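Local coordinates for protein 6-phospho-beta-glucosidase BglT (Thermotoga maritima, PDB 1UP7) that hydrolyses cellobiose 6'-phosphate to glucose 6-phosphate and glucose, using NAD and a manganese ion as cofactors, at residues Arg245-Glu250 with Ser389-Pro394. Residues are numbered along the deposited sequence; the frame is centred on the assembly and turned at random.
Sequences RYYLME and SHPLGP
Leu392 sets its CD1 methyl squarely over the ring of Tyr247, 3.7 Å from the centroid and 9° off the normal, a textbook CH-pi contact. With CG anti to its own carbonyl carbon (chi1 -67°), Tyr247 swings its ring out from helix 245-248 to lie across the leucine side chain at about a right angle. Apolar packing widens the patch: Pro391 CB meets the ring edge at CE2 (3.9 Å), and Tyr246 CB lies 4.2 Å from Leu392 CD1. The Tyr247 ring meets the imidazole of His390 border against border, the planes tilted by 24° and neither ring stacked on its partner. Separately, the other leucine methyl, CD2, makes a van der Waals contact with the carboxylate of Glu250, 3.6 Å from CD.

Polar links are few. A water donates to Glu250 OE2 and to Leu392 O, bridging the segments. Within 389-394, a type I turn from His390 to Gly393 is braced by the 2.7 Å bond from Leu392 N to His390 ND1, in the imidazole plane, which fixes the ring's rotation. Tyr367 of helix 355-376 packs edge-to-face with that ring.

Were Tyr247 cut back to an alanine, Leu392 CD1 would probably lose its aromatic face and a gap would open beside Pro391. Within the family 4 C-terminal domain, loop and helix are thus joined by methyl-to-ring packing, with water carrying the polar link.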
loop_
_atom_site.group_PDB
_atom_site.type_symbol
_atom_site.label_atom_id
_atom_site.label_comp_id
_atom_site.label_asym_id
_atom_site.label_seq_id
_atom_site.Cartn_x
_atom_site.Cartn_y
_atom_site.Cartn_z
ATOM N N ARG A 245 9.764 29.550 2.137
ATOM C CA ARG A 245 10.190 30.748 1.417
ATOM C C ARG A 245 11.417 30.460 0.550
ATOM O O ARG A 245 11.564 31.045 -0.512
ATOM C CB ARG A 245 10.580 31.865 2.379
ATOM C CG ARG A 245 9.444 32.754 2.852
ATOM C CD ARG A 245 9.920 33.736 3.967
ATOM N NE ARG A 245 10.924 33.025 4.780
ATOM C CZ ARG A 245 11.824 33.585 5.578
ATOM N NH1 ARG A 245 11.903 34.913 5.676
ATOM N NH2 ARG A 245 12.663 32.806 6.275
ATOM N N TYR A 246 12.287 29.566 1.018
ATOM C CA TYR A 246 13.534 29.240 0.302
ATOM C C TYR A 246 13.276 28.492 -0.975
ATOM O O TYR A 246 14.052 28.620 -1.911
ATOM C CB TYR A 246 14.529 28.440 1.171
ATOM C CG TYR A 246 14.988 29.209 2.387
ATOM C CD1 TYR A 246 15.909 30.243 2.279
ATOM C CD2 TYR A 246 14.478 28.912 3.659
ATOM C CE1 TYR A 246 16.312 30.978 3.398
ATOM C CE2 TYR A 246 14.866 29.632 4.786
ATOM C CZ TYR A 246 15.770 30.675 4.642
ATOM O OH TYR A 246 16.154 31.388 5.762
ATOM N N TYR A 247 12.184 27.740 -1.000
ATOM C CA TYR A 247 11.736 27.035 -2.182
ATOM C C TYR A 247 10.913 27.914 -3.093
ATOM O O TYR A 247 11.246 27.995 -4.259
ATOM C CB TYR A 247 10.916 25.835 -1.770
ATOM C CG TYR A 247 11.721 24.792 -1.064
ATOM C CD1 TYR A 247 11.959 24.890 0.308
ATOM C CD2 TYR A 247 12.219 23.703 -1.752
ATOM C CE1 TYR A 247 12.678 23.942 0.971
ATOM C CE2 TYR A 247 12.931 22.707 -1.091
ATOM C CZ TYR A 247 13.161 22.840 0.266
ATOM O OH TYR A 247 13.857 21.886 0.946
ATOM N N LEU A 248 9.896 28.605 -2.559
ATOM C CA LEU A 248 8.897 29.281 -3.375
ATOM C C LEU A 248 9.239 30.751 -3.654
ATOM O O LEU A 248 8.665 31.395 -4.537
ATOM C CB LEU A 248 7.530 29.162 -2.715
ATOM C CG LEU A 248 6.979 27.745 -2.760
ATOM C CD1 LEU A 248 6.038 27.671 -1.612
ATOM C CD2 LEU A 248 6.291 27.414 -4.108
ATOM N N MET A 249 10.184 31.265 -2.862
ATOM C CA MET A 249 10.721 32.629 -2.992
ATOM C C MET A 249 12.262 32.607 -3.149
ATOM O O MET A 249 12.973 33.462 -2.586
ATOM C CB MET A 249 10.339 33.492 -1.779
ATOM C CG MET A 249 8.859 33.761 -1.638
ATOM S SD MET A 249 8.436 34.597 -0.093
ATOM C CE MET A 249 9.196 35.989 -0.288
ATOM N N GLU A 250 12.753 31.648 -3.928
ATOM C CA GLU A 250 14.180 31.394 -4.022
ATOM C C GLU A 250 14.978 32.622 -4.444
ATOM O O GLU A 250 15.927 32.978 -3.734
ATOM C CB GLU A 250 14.525 30.240 -4.957
ATOM C CG GLU A 250 15.961 29.799 -4.835
ATOM C CD GLU A 250 16.324 28.651 -5.775
ATOM O OE1 GLU A 250 15.433 28.008 -6.376
ATOM O OE2 GLU A 250 17.527 28.404 -5.930
ATOM N N SER A 389 19.595 15.811 -6.641
ATOM C CA SER A 389 18.170 15.526 -6.425
ATOM C C SER A 389 17.433 16.607 -5.622
ATOM O O SER A 389 16.210 16.662 -5.623
ATOM C CB SER A 389 17.973 14.160 -5.732
ATOM O OG SER A 389 18.384 14.203 -4.355
ATOM N N HIS A 390 18.162 17.450 -4.912
ATOM C CA HIS A 390 17.513 18.394 -4.012
ATOM C C HIS A 390 16.919 19.532 -4.839
ATOM O O HIS A 390 17.639 20.101 -5.676
ATOM C CB HIS A 390 18.492 18.978 -2.990
ATOM C CG HIS A 390 17.804 19.717 -1.891
ATOM N ND1 HIS A 390 17.118 20.897 -2.106
ATOM C CD2 HIS A 390 17.632 19.410 -0.581
ATOM C CE1 HIS A 390 16.554 21.283 -0.974
ATOM N NE2 HIS A 390 16.870 20.409 -0.029
ATOM N N PRO A 391 15.646 19.889 -4.607
ATOM C CA PRO A 391 15.028 20.988 -5.366
ATOM C C PRO A 391 15.877 22.248 -5.362
ATOM O O PRO A 391 15.749 23.040 -6.269
ATOM C CB PRO A 391 13.694 21.234 -4.638
ATOM C CG PRO A 391 13.340 19.872 -4.008
ATOM C CD PRO A 391 14.695 19.264 -3.642
ATOM N N LEU A 392 16.728 22.431 -4.348
ATOM C CA LEU A 392 17.550 23.641 -4.221
ATOM C C LEU A 392 19.034 23.350 -4.441
ATOM O O LEU A 392 19.889 24.210 -4.177
ATOM C CB LEU A 392 17.348 24.313 -2.858
ATOM C CG LEU A 392 15.933 24.850 -2.527
ATOM C CD1 LEU A 392 15.810 25.140 -1.022
ATOM C CD2 LEU A 392 15.630 26.100 -3.320
ATOM N N GLY A 393 19.333 22.146 -4.950
ATOM C CA GLY A 393 20.691 21.770 -5.291
ATOM C C GLY A 393 21.237 22.355 -6.589
ATOM O O GLY A 393 20.573 23.118 -7.269
ATOM N N PRO A 394 22.475 22.012 -6.912
ATOM C CA PRO A 394 23.163 22.541 -8.100
ATOM C C PRO A 394 22.620 21.999 -9.427
ATOM O O PRO A 394 22.110 20.893 -9.495
ATOM C CB PRO A 394 24.597 22.016 -7.903
ATOM C CG PRO A 394 24.416 20.754 -7.128
ATOM C CD PRO A 394 23.336 21.086 -6.147
HETATM O O HOH W 1 19.384 27.026 -4.252
#